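Local coordinates for cyanuric acid amidohydrolase (Azorhizobium caulinodans, PDB 4NQ3), which hydrolyses the s-triazine ring of cyanuric acid to carboxybiuret, which loses carbon dioxide to give biuret, a step in the breakdown of atrazine and melamine, at residues V77-H89 against V325-E337; A271-K285 against G343-M355. All blocks are in the same frame, centred on the assembly; numbering follows the deposited sequence.

Contact 1: residues V77-H89 against V325-E337. With BR8 (barbituric acid), chain C.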
loop_
_atom_site.group_PDB
_atom_site.type_symbol
_atom_site.label_atom_id
_atom_site.label_comp_id
_atom_site.label_asym_id
_atom_site.label_seq_id
_atom_site.Cartn_x
_atom_site.Cartn_y
_atom_site.Cartn_z
ATOM N N VAL A 77 -17.899 7.838 17.553
ATOM C CA VAL A 77 -17.219 8.267 16.335
ATOM C C VAL A 77 -15.799 7.709 16.281
ATOM O O VAL A 77 -14.893 8.242 16.923
ATOM C CB VAL A 77 -17.134 9.812 16.214
ATOM C CG1 VAL A 77 -16.540 10.192 14.893
ATOM C CG2 VAL A 77 -18.475 10.455 16.435
HETATM N N MSE A 78 -15.595 6.637 15.532
HETATM C CA MSE A 78 -14.248 6.105 15.405
HETATM C C MSE A 78 -13.686 6.494 14.058
HETATM O O MSE A 78 -14.135 6.001 13.030
HETATM C CB MSE A 78 -14.225 4.591 15.563
HETATM C CG MSE A 78 -14.682 4.087 16.940
HETATM SE SE MSE A 78 -13.478 4.615 18.387
HETATM C CE MSE A 78 -14.690 5.851 19.299
ATOM N N SER A 79 -12.721 7.402 14.061
ATOM C CA SER A 79 -12.067 7.819 12.829
ATOM C C SER A 79 -10.744 7.119 12.685
ATOM O O SER A 79 -9.869 7.282 13.537
ATOM C CB SER A 79 -11.845 9.319 12.799
ATOM O OG SER A 79 -11.319 9.685 11.544
ATOM N N GLY A 80 -10.626 6.304 11.635
ATOM C CA GLY A 80 -9.424 5.531 11.374
ATOM C C GLY A 80 -8.356 6.372 10.708
ATOM O O GLY A 80 -8.603 7.505 10.274
ATOM N N GLY A 81 -7.153 5.821 10.631
ATOM C CA GLY A 81 -6.064 6.491 9.941
ATOM C C GLY A 81 -5.182 7.284 10.888
ATOM O O GLY A 81 -5.500 8.437 11.207
ATOM N N THR A 82 -4.084 6.677 11.347
ATOM C CA THR A 82 -3.155 7.376 12.220
ATOM C C THR A 82 -1.757 7.335 11.600
ATOM O O THR A 82 -0.843 6.695 12.123
ATOM C CB THR A 82 -3.131 6.766 13.638
ATOM O OG1 THR A 82 -2.533 5.467 13.599
ATOM C CG2 THR A 82 -4.542 6.639 14.200
ATOM N N GLU A 83 -1.590 8.070 10.506
ATOM C CA GLU A 83 -0.358 8.037 9.732
ATOM C C GLU A 83 0.677 8.934 10.370
ATOM O O GLU A 83 0.381 9.659 11.324
ATOM C CB GLU A 83 -0.618 8.464 8.285
ATOM C CG GLU A 83 -1.512 7.488 7.497
ATOM C CD GLU A 83 -3.019 7.649 7.799
ATOM O OE1 GLU A 83 -3.392 8.552 8.590
ATOM O OE2 GLU A 83 -3.836 6.885 7.226
ATOM N N GLY A 84 1.896 8.896 9.845
ATOM C CA GLY A 84 2.943 9.698 10.430
ATOM C C GLY A 84 3.105 9.309 11.883
ATOM O O GLY A 84 3.096 8.126 12.225
ATOM N N GLY A 85 3.264 10.297 12.750
ATOM C CA GLY A 85 3.494 9.996 14.147
ATOM C C GLY A 85 2.223 10.071 14.962
ATOM O O GLY A 85 2.257 9.911 16.174
HETATM N N MSE A 86 1.101 10.319 14.295
HETATM C CA MSE A 86 -0.167 10.534 14.988
HETATM C C MSE A 86 -0.469 9.364 15.905
HETATM O O MSE A 86 -0.325 8.218 15.501
HETATM C CB MSE A 86 -1.301 10.734 13.992
HETATM C CG MSE A 86 -2.575 11.204 14.640
HETATM SE SE MSE A 86 -3.871 11.615 13.278
HETATM C CE MSE A 86 -2.721 11.324 11.708
ATOM N N SER A 87 -0.881 9.664 17.137
ATOM C CA SER A 87 -0.990 8.669 18.207
ATOM C C SER A 87 -2.434 8.218 18.505
ATOM O O SER A 87 -3.286 9.020 18.888
ATOM C CB SER A 87 -0.350 9.248 19.467
ATOM O OG SER A 87 -0.485 8.389 20.570
ATOM N N PRO A 88 -2.705 6.915 18.357
ATOM C CA PRO A 88 -4.051 6.380 18.595
ATOM C C PRO A 88 -4.580 6.635 20.000
ATOM O O PRO A 88 -3.896 6.342 20.990
ATOM C CB PRO A 88 -3.873 4.880 18.350
ATOM C CG PRO A 88 -2.695 4.795 17.448
ATOM C CD PRO A 88 -1.782 5.885 17.866
ATOM N N HIS A 89 -5.805 7.149 20.074
ATOM C CA HIS A 89 -6.439 7.486 21.354
ATOM C C HIS A 89 -7.958 7.612 21.290
ATOM O O HIS A 89 -8.541 7.674 20.206
ATOM C CB HIS A 89 -5.870 8.792 21.873
ATOM C CG HIS A 89 -6.175 9.952 20.988
ATOM N ND1 HIS A 89 -5.494 10.177 19.813
ATOM C CD2 HIS A 89 -7.097 10.936 21.088
ATOM C CE1 HIS A 89 -5.972 11.263 19.229
ATOM N NE2 HIS A 89 -6.945 11.744 19.985
ATOM N N VAL A 325 1.716 22.246 18.446
ATOM C CA VAL A 325 1.097 22.007 19.729
ATOM C C VAL A 325 2.009 21.122 20.591
ATOM O O VAL A 325 1.791 20.976 21.786
ATOM C CB VAL A 325 -0.317 21.396 19.529
ATOM C CG1 VAL A 325 -0.215 19.999 18.984
ATOM C CG2 VAL A 325 -1.099 21.404 20.810
ATOM N N GLY A 326 3.064 20.569 19.999
ATOM C CA GLY A 326 4.072 19.870 20.784
ATOM C C GLY A 326 3.860 18.414 21.185
ATOM O O GLY A 326 4.658 17.848 21.930
ATOM N N HIS A 327 2.783 17.800 20.708
ATOM C CA HIS A 327 2.540 16.382 20.961
ATOM C C HIS A 327 1.764 15.750 19.832
ATOM O O HIS A 327 1.321 16.438 18.919
ATOM C CB HIS A 327 1.803 16.182 22.272
ATOM C CG HIS A 327 0.387 16.657 22.256
ATOM N ND1 HIS A 327 -0.680 15.806 22.062
ATOM C CD2 HIS A 327 -0.141 17.890 22.447
ATOM C CE1 HIS A 327 -1.807 16.497 22.125
ATOM N NE2 HIS A 327 -1.507 17.765 22.358
ATOM N N THR A 328 1.623 14.433 19.875
ATOM C CA THR A 328 1.069 13.722 18.736
ATOM C C THR A 328 -0.272 13.081 19.018
ATOM O O THR A 328 -0.809 12.378 18.171
ATOM C CB THR A 328 2.018 12.654 18.263
ATOM O OG1 THR A 328 2.258 11.760 19.350
ATOM C CG2 THR A 328 3.325 13.292 17.801
ATOM N N GLU A 329 -0.820 13.315 20.203
ATOM C CA GLU A 329 -2.122 12.743 20.533
ATOM C C GLU A 329 -3.216 13.706 20.061
ATOM O O GLU A 329 -3.942 14.266 20.865
ATOM C CB GLU A 329 -2.247 12.474 22.040
ATOM C CG GLU A 329 -2.870 11.136 22.438
ATOM C CD GLU A 329 -2.658 10.828 23.922
ATOM O OE1 GLU A 329 -3.049 11.674 24.754
ATOM O OE2 GLU A 329 -2.077 9.766 24.266
ATOM N N ILE A 330 -3.288 13.933 18.753
ATOM C CA ILE A 330 -4.286 14.834 18.168
ATOM C C ILE A 330 -5.252 14.117 17.212
ATOM O O ILE A 330 -4.893 13.134 16.564
ATOM C CB ILE A 330 -3.600 16.000 17.427
ATOM C CG1 ILE A 330 -2.710 15.473 16.327
ATOM C CG2 ILE A 330 -2.662 16.751 18.343
ATOM C CD1 ILE A 330 -1.728 16.511 15.908
ATOM N N TYR A 331 -6.470 14.638 17.105
ATOM C CA TYR A 331 -7.504 14.032 16.270
ATOM C C TYR A 331 -7.500 14.715 14.906
ATOM O O TYR A 331 -7.938 15.843 14.768
ATOM C CB TYR A 331 -8.884 14.129 16.961
ATOM C CG TYR A 331 -10.051 13.622 16.122
ATOM C CD1 TYR A 331 -10.564 14.389 15.088
ATOM C CD2 TYR A 331 -10.648 12.389 16.366
ATOM C CE1 TYR A 331 -11.614 13.954 14.312
ATOM C CE2 TYR A 331 -11.716 11.941 15.586
ATOM C CZ TYR A 331 -12.188 12.738 14.554
ATOM O OH TYR A 331 -13.240 12.352 13.737
ATOM N N VAL A 332 -6.940 14.047 13.910
ATOM C CA VAL A 332 -6.916 14.552 12.538
ATOM C C VAL A 332 -7.636 13.603 11.604
ATOM O O VAL A 332 -7.341 12.425 11.561
ATOM C CB VAL A 332 -5.495 14.724 12.025
ATOM C CG1 VAL A 332 -5.512 15.256 10.603
ATOM C CG2 VAL A 332 -4.724 15.638 12.946
ATOM N N SER A 333 -8.532 14.147 10.807
ATOM C CA SER A 333 -9.455 13.368 9.999
ATOM C C SER A 333 -9.349 13.816 8.531
ATOM O O SER A 333 -9.272 15.009 8.259
ATOM C CB SER A 333 -10.870 13.555 10.536
ATOM O OG SER A 333 -11.815 13.037 9.636
ATOM N N GLY A 334 -9.317 12.876 7.591
ATOM C CA GLY A 334 -9.037 13.213 6.198
ATOM C C GLY A 334 -10.280 13.426 5.358
ATOM O O GLY A 334 -11.328 12.890 5.668
ATOM N N GLY A 335 -10.163 14.209 4.292
ATOM C CA GLY A 335 -11.260 14.429 3.364
ATOM C C GLY A 335 -12.167 15.555 3.822
ATOM O O GLY A 335 -13.017 15.374 4.697
ATOM N N GLY A 336 -12.011 16.724 3.216
ATOM C CA GLY A 336 -12.717 17.879 3.711
ATOM C C GLY A 336 -13.721 18.424 2.739
ATOM O O GLY A 336 -13.810 19.659 2.555
ATOM N N GLU A 337 -14.493 17.513 2.138
ATOM C CA GLU A 337 -15.556 17.896 1.203
ATOM C C GLU A 337 -16.543 18.853 1.876
ATOM O O GLU A 337 -17.233 18.480 2.825
ATOM C CB GLU A 337 -16.288 16.666 0.696
ATOM C CG GLU A 337 -15.447 15.728 -0.159
ATOM C CD GLU A 337 -14.644 14.722 0.662
ATOM O OE1 GLU A 337 -14.707 14.785 1.913
ATOM O OE2 GLU A 337 -13.956 13.865 0.049
HETATM N N1 BR8 C . -13.013 7.915 7.848
HETATM C C2 BR8 C . -12.021 7.531 8.682
HETATM O O2 BR8 C . -12.083 6.422 9.174
HETATM N N3 BR8 C . -10.975 8.369 8.949
HETATM C C4 BR8 C . -10.884 9.660 8.367
HETATM O O4 BR8 C . -9.926 10.381 8.625
HETATM C C5 BR8 C . -11.961 10.230 7.441
HETATM C C6 BR8 C . -13.035 9.170 7.244
HETATM O O8 BR8 C . -13.972 9.410 6.517
HETATM O O HOH W 1 3.575 9.607 18.531
HETATM O O HOH W 2 -1.196 7.152 22.669
#
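His89 lies against the backbone of Glu329 to Tyr331, and Ser79 packs on Tyr331, where repeating units A and C of the threefold cyclic amide hydrolase fold meet. Strands 77-80 and 331-334 are edge strands of separate four-stranded sheets; their axes pass 7.6 Å apart at 70°, so they abut at a seam without pairing. The direct hydrogen bond between the segments lies in the flanking loops, from Ser87 N to Thr328 O (2.9 Å), the donor standing above the carbonyl plane. Along His89, CB touches Glu329 CG. Its CG sits between the backbone N and the carbonyl carbon (chi1 64°), which swings the ring across the Glu329 stem, and Glu329 CG makes an off-centre CH-pi contact 4.1 Å from the ring centroid. ND1 turns back to its own segment and donates to Ser87 O (2.7 Å) in the ring plane, which fixes the ring's rotation. Next to ND1, CE1 meets Ile330 O at 3.4 Å, in the ring plane, while Glu329 O lies over one face. The Glu329 carboxylate extends past the ring to a salt bridge with Arg8. Nearby, selenomethionine Met86 runs over Ile330 O with its CG and sets its SE 3.7 Å from Val332 CB. Toward the pocket, Ser79 CB approaches Tyr331 OH to 3.5 Å, while Ser79 OG is hydrogen-bonded to Lys40 NZ and Ser333 OG to Lys285 NZ. Barbituric acid bridges the seam: Gly80 N donates to its O2, Gly80 O accepts from its N3, and Gly334 N donates to its O4 at 2.8 Å and 167°.

Contact 2: residues A271-K285 against G343-M355. With MG (magnesium ion), chain K.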
loop_
_atom_site.group_PDB
_atom_site.type_symbol
_atom_site.label_atom_id
_atom_site.label_comp_id
_atom_site.label_asym_id
_atom_site.label_seq_id
_atom_site.Cartn_x
_atom_site.Cartn_y
_atom_site.Cartn_z
ATOM N N ALA A 271 -7.501 32.934 21.877
ATOM C CA ALA A 271 -8.890 33.149 22.258
ATOM C C ALA A 271 -9.228 32.446 23.568
ATOM O O ALA A 271 -9.951 32.985 24.411
ATOM C CB ALA A 271 -9.803 32.673 21.152
ATOM N N LEU A 272 -8.687 31.239 23.722
ATOM C CA LEU A 272 -8.896 30.391 24.897
ATOM C C LEU A 272 -8.031 30.760 26.118
ATOM O O LEU A 272 -8.224 30.193 27.212
ATOM C CB LEU A 272 -8.620 28.943 24.521
ATOM C CG LEU A 272 -9.607 28.246 23.596
ATOM C CD1 LEU A 272 -8.993 26.945 23.096
ATOM C CD2 LEU A 272 -10.906 27.975 24.334
ATOM N N GLY A 273 -7.083 31.684 25.927
ATOM C CA GLY A 273 -6.160 32.072 26.983
ATOM C C GLY A 273 -5.275 30.925 27.451
ATOM O O GLY A 273 -4.931 30.800 28.631
ATOM N N ALA A 274 -4.916 30.063 26.512
ATOM C CA ALA A 274 -4.085 28.911 26.808
ATOM C C ALA A 274 -2.860 28.855 25.903
ATOM O O ALA A 274 -2.818 29.484 24.841
ATOM C CB ALA A 274 -4.901 27.643 26.669
ATOM N N GLU A 275 -1.836 28.134 26.338
ATOM C CA GLU A 275 -0.689 27.918 25.471
ATOM C C GLU A 275 -0.533 26.437 25.148
ATOM O O GLU A 275 -0.987 25.571 25.906
ATOM C CB GLU A 275 0.576 28.511 26.093
ATOM C CG GLU A 275 0.849 28.131 27.533
ATOM C CD GLU A 275 1.805 29.116 28.182
ATOM O OE1 GLU A 275 1.900 30.254 27.667
ATOM O OE2 GLU A 275 2.468 28.758 29.182
ATOM N N ALA A 276 0.086 26.162 24.004
ATOM C CA ALA A 276 0.300 24.797 23.550
ATOM C C ALA A 276 0.978 23.950 24.628
ATOM O O ALA A 276 1.929 24.387 25.290
ATOM C CB ALA A 276 1.120 24.789 22.260
ATOM N N GLY A 277 0.474 22.736 24.805
ATOM C CA GLY A 277 1.031 21.818 25.776
ATOM C C GLY A 277 0.391 20.458 25.613
ATOM O O GLY A 277 -0.557 20.303 24.835
ATOM N N GLU A 278 0.910 19.473 26.347
ATOM C CA GLU A 278 0.408 18.113 26.263
ATOM C C GLU A 278 -1.103 18.120 26.441
ATOM O O GLU A 278 -1.813 17.360 25.801
ATOM C CB GLU A 278 1.091 17.222 27.312
ATOM C CG GLU A 278 0.986 15.710 27.057
ATOM C CD GLU A 278 -0.192 15.054 27.765
ATOM O OE1 GLU A 278 -0.866 15.728 28.578
ATOM O OE2 GLU A 278 -0.454 13.860 27.500
ATOM N N ALA A 279 -1.600 19.053 27.235
ATOM C CA ALA A 279 -3.020 19.084 27.564
ATOM C C ALA A 279 -3.910 19.639 26.454
ATOM O O ALA A 279 -5.115 19.420 26.473
ATOM C CB ALA A 279 -3.236 19.870 28.829
ATOM N N THR A 280 -3.346 20.377 25.504
ATOM C CA THR A 280 -4.172 20.931 24.424
ATOM C C THR A 280 -4.880 19.812 23.639
ATOM O O THR A 280 -4.269 18.811 23.262
ATOM C CB THR A 280 -3.340 21.761 23.433
ATOM O OG1 THR A 280 -2.472 22.656 24.145
ATOM C CG2 THR A 280 -4.251 22.544 22.513
ATOM N N ILE A 281 -6.177 19.965 23.426
ATOM C CA ILE A 281 -6.927 19.021 22.618
ATOM C C ILE A 281 -7.163 19.613 21.235
ATOM O O ILE A 281 -7.695 20.726 21.128
ATOM C CB ILE A 281 -8.271 18.715 23.257
ATOM C CG1 ILE A 281 -8.076 17.984 24.575
ATOM C CG2 ILE A 281 -9.160 17.938 22.289
ATOM C CD1 ILE A 281 -9.363 17.764 25.275
ATOM N N VAL A 282 -6.806 18.882 20.181
ATOM C CA VAL A 282 -6.952 19.409 18.822
ATOM C C VAL A 282 -7.803 18.503 17.950
ATOM O O VAL A 282 -7.568 17.302 17.898
ATOM C CB VAL A 282 -5.582 19.601 18.139
ATOM C CG1 VAL A 282 -5.752 20.345 16.831
ATOM C CG2 VAL A 282 -4.624 20.350 19.065
ATOM N N LEU A 283 -8.802 19.069 17.279
ATOM C CA LEU A 283 -9.591 18.320 16.289
ATOM C C LEU A 283 -9.474 19.036 14.948
ATOM O O LEU A 283 -9.799 20.221 14.854
ATOM C CB LEU A 283 -11.054 18.236 16.709
ATOM C CG LEU A 283 -11.262 18.003 18.202
ATOM C CD1 LEU A 283 -12.689 18.298 18.586
ATOM C CD2 LEU A 283 -10.929 16.590 18.542
ATOM N N ALA A 284 -9.008 18.357 13.909
ATOM C CA ALA A 284 -8.795 19.057 12.650
ATOM C C ALA A 284 -9.168 18.215 11.443
ATOM O O ALA A 284 -9.071 16.995 11.494
ATOM C CB ALA A 284 -7.372 19.498 12.551
ATOM N N LYS A 285 -9.611 18.869 10.369
ATOM C CA LYS A 285 -9.825 18.191 9.093
ATOM C C LYS A 285 -8.665 18.471 8.142
ATOM O O LYS A 285 -8.249 19.610 7.989
ATOM C CB LYS A 285 -11.123 18.643 8.456
ATOM C CG LYS A 285 -12.332 18.210 9.217
ATOM C CD LYS A 285 -12.523 16.718 9.087
ATOM C CE LYS A 285 -12.494 16.296 7.629
ATOM N NZ LYS A 285 -12.663 14.820 7.561
ATOM N N GLY A 343 -8.994 22.236 -0.038
ATOM C CA GLY A 343 -7.617 22.116 0.383
ATOM C C GLY A 343 -7.460 22.493 1.840
ATOM O O GLY A 343 -6.396 22.294 2.431
ATOM N N GLY A 344 -8.506 23.051 2.430
ATOM C CA GLY A 344 -8.447 23.387 3.840
ATOM C C GLY A 344 -9.402 22.553 4.687
ATOM O O GLY A 344 -9.912 21.501 4.267
ATOM N N GLY A 345 -9.628 23.010 5.907
ATOM C CA GLY A 345 -10.528 22.311 6.790
ATOM C C GLY A 345 -10.603 23.039 8.109
ATOM O O GLY A 345 -9.714 23.832 8.446
ATOM N N PRO A 346 -11.679 22.793 8.861
ATOM C CA PRO A 346 -11.816 23.358 10.205
ATOM C C PRO A 346 -10.789 22.767 11.155
ATOM O O PRO A 346 -10.370 21.599 11.014
ATOM C CB PRO A 346 -13.226 22.943 10.627
ATOM C CG PRO A 346 -13.934 22.638 9.335
ATOM C CD PRO A 346 -12.872 22.037 8.454
ATOM N N VAL A 347 -10.376 23.575 12.115
ATOM C CA VAL A 347 -9.630 23.053 13.238
ATOM C C VAL A 347 -10.232 23.677 14.487
ATOM O O VAL A 347 -10.599 24.847 14.486
ATOM C CB VAL A 347 -8.134 23.347 13.129
ATOM C CG1 VAL A 347 -7.905 24.821 13.018
ATOM C CG2 VAL A 347 -7.446 22.838 14.338
ATOM N N ALA A 348 -10.409 22.872 15.526
ATOM C CA ALA A 348 -10.937 23.357 16.791
ATOM C C ALA A 348 -9.968 22.986 17.901
ATOM O O ALA A 348 -9.266 21.973 17.819
ATOM C CB ALA A 348 -12.310 22.783 17.061
ATOM N N VAL A 349 -9.925 23.805 18.940
ATOM C CA VAL A 349 -9.078 23.517 20.081
ATOM C C VAL A 349 -9.915 23.540 21.328
ATOM O O VAL A 349 -10.833 24.355 21.437
ATOM C CB VAL A 349 -7.955 24.529 20.211
ATOM C CG1 VAL A 349 -7.112 24.211 21.412
ATOM C CG2 VAL A 349 -7.116 24.509 18.962
ATOM N N ILE A 350 -9.616 22.642 22.259
ATOM C CA ILE A 350 -10.324 22.604 23.535
ATOM C C ILE A 350 -9.346 22.712 24.674
ATOM O O ILE A 350 -8.523 21.822 24.873
ATOM C CB ILE A 350 -11.119 21.332 23.721
ATOM C CG1 ILE A 350 -12.266 21.270 22.716
ATOM C CG2 ILE A 350 -11.652 21.274 25.139
ATOM C CD1 ILE A 350 -13.058 20.025 22.837
ATOM N N ALA A 351 -9.412 23.807 25.417
ATOM C CA ALA A 351 -8.424 24.035 26.467
ATOM C C ALA A 351 -9.043 24.651 27.717
ATOM O O ALA A 351 -10.163 25.156 27.666
ATOM C CB ALA A 351 -7.322 24.927 25.935
ATOM N N ALA A 352 -8.321 24.619 28.835
ATOM C CA ALA A 352 -8.731 25.411 29.991
ATOM C C ALA A 352 -7.966 26.742 29.994
ATOM O O ALA A 352 -6.857 26.841 29.448
ATOM C CB ALA A 352 -8.504 24.656 31.280
ATOM N N ARG A 353 -8.569 27.774 30.584
ATOM C CA ARG A 353 -7.938 29.091 30.634
ATOM C C ARG A 353 -6.832 29.145 31.687
ATOM O O ARG A 353 -7.011 28.662 32.810
ATOM C CB ARG A 353 -8.977 30.184 30.906
ATOM C CG ARG A 353 -8.386 31.605 30.954
ATOM C CD ARG A 353 -9.457 32.683 30.817
ATOM N NE ARG A 353 -10.035 32.711 29.474
ATOM C CZ ARG A 353 -9.498 33.362 28.442
ATOM N NH1 ARG A 353 -8.368 34.040 28.604
ATOM N NH2 ARG A 353 -10.083 33.343 27.250
ATOM N N THR A 354 -5.689 29.717 31.306
ATOM C CA THR A 354 -4.609 30.015 32.248
ATOM C C THR A 354 -4.199 31.494 32.142
ATOM O O THR A 354 -3.283 31.944 32.837
ATOM C CB THR A 354 -3.369 29.116 32.012
ATOM O OG1 THR A 354 -2.603 29.617 30.906
ATOM C CG2 THR A 354 -3.796 27.670 31.738
HETATM N N MSE A 355 -4.888 32.239 31.272
HETATM C CA MSE A 355 -4.654 33.675 31.112
HETATM C C MSE A 355 -5.840 34.370 30.438
HETATM O O MSE A 355 -6.055 35.575 30.610
HETATM C CB MSE A 355 -3.375 33.928 30.308
HETATM C CG MSE A 355 -3.467 33.562 28.826
HETATM SE SE MSE A 355 -1.734 33.616 27.897
HETATM C CE MSE A 355 -0.767 32.244 28.914
HETATM MG MG MG K . -12.115 21.690 2.907
HETATM O O HOH W 3 -7.037 20.579 27.409
#
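Leu272 CD1 is wedged against Val349 CG1 (3.7 Å) and Ala351 CB, at the apolar centre where the chain at the foot of helix 263-271 folds onto strand 345-352. Ala274 CB adds to Ala351 from the loop that follows, and Thr280 CG2 reaches the same Val349 CG1. Beyond them strands 281-285 and 345-352 pair antiparallel in the 1-4-2-3 sheet of repeating unit C. Val282, Ala284, Val347 and Val349 face helices 263-271 and 309-325; Val347 CG2, anti to its own backbone N, touches both Val282 CG1 (3.9 Å) and Ala284 CB (3.8 Å). Ile281 and Ile350 meet at their CB atoms on the opposite face, which Leu283 and Ala348 share. The pairing is firm at Leu283 and Ala348, which exchange two bonds, Leu283 N to Ala348 O at 3.0 Å and Ala348 N to Leu283 O at 2.8 Å; Lys285 N reaches Pro346 O, while Ile281 N to Ile350 O is weak (3.3 Å). At one polar end the Lys285 stem runs side by side with the Pro346 ring, its bent chain taking NZ on to Ser333, and Gly344 O binds the magnesium ion together with Gln339 O and Pro341 O. At the other, Gly273 closes the helix in a Schellman motif, and its O accepts Thr354 N (3.0 Å). The Arg353 guanidinium spreads over Leu272 O, which lies 3.6 Å from its plane beneath its centre, while NH2 makes a weak bond to Ala271 O. A cationic group laid over the carbonyls of a helix C-terminus would be expected to offset the partial negative charge gathered there.

From the N terminus, 77-89 ends the third strand of repeating unit A and leads into the fourth. The chain then passes through all of unit B before 271-285 enters the second strand of unit C. Helix 309-325 follows, and 325-337 returns to close contact 1, a loop of more than two hundred residues joining units A and C. Only then does 343-355 close contact 2, a much shorter loop, of about sixty residues, inside unit C. The two therefore cross, since 271-285 falls inside the loop of contact 1 and its partner outside. Strand 331-334 of contact 1 lies beside strand 281-286 of contact 2 in the unit C sheet: Ala284 N lies 2.9 Å from Tyr331 O, connecting the antiparallel pair of unit C to the pocket seam.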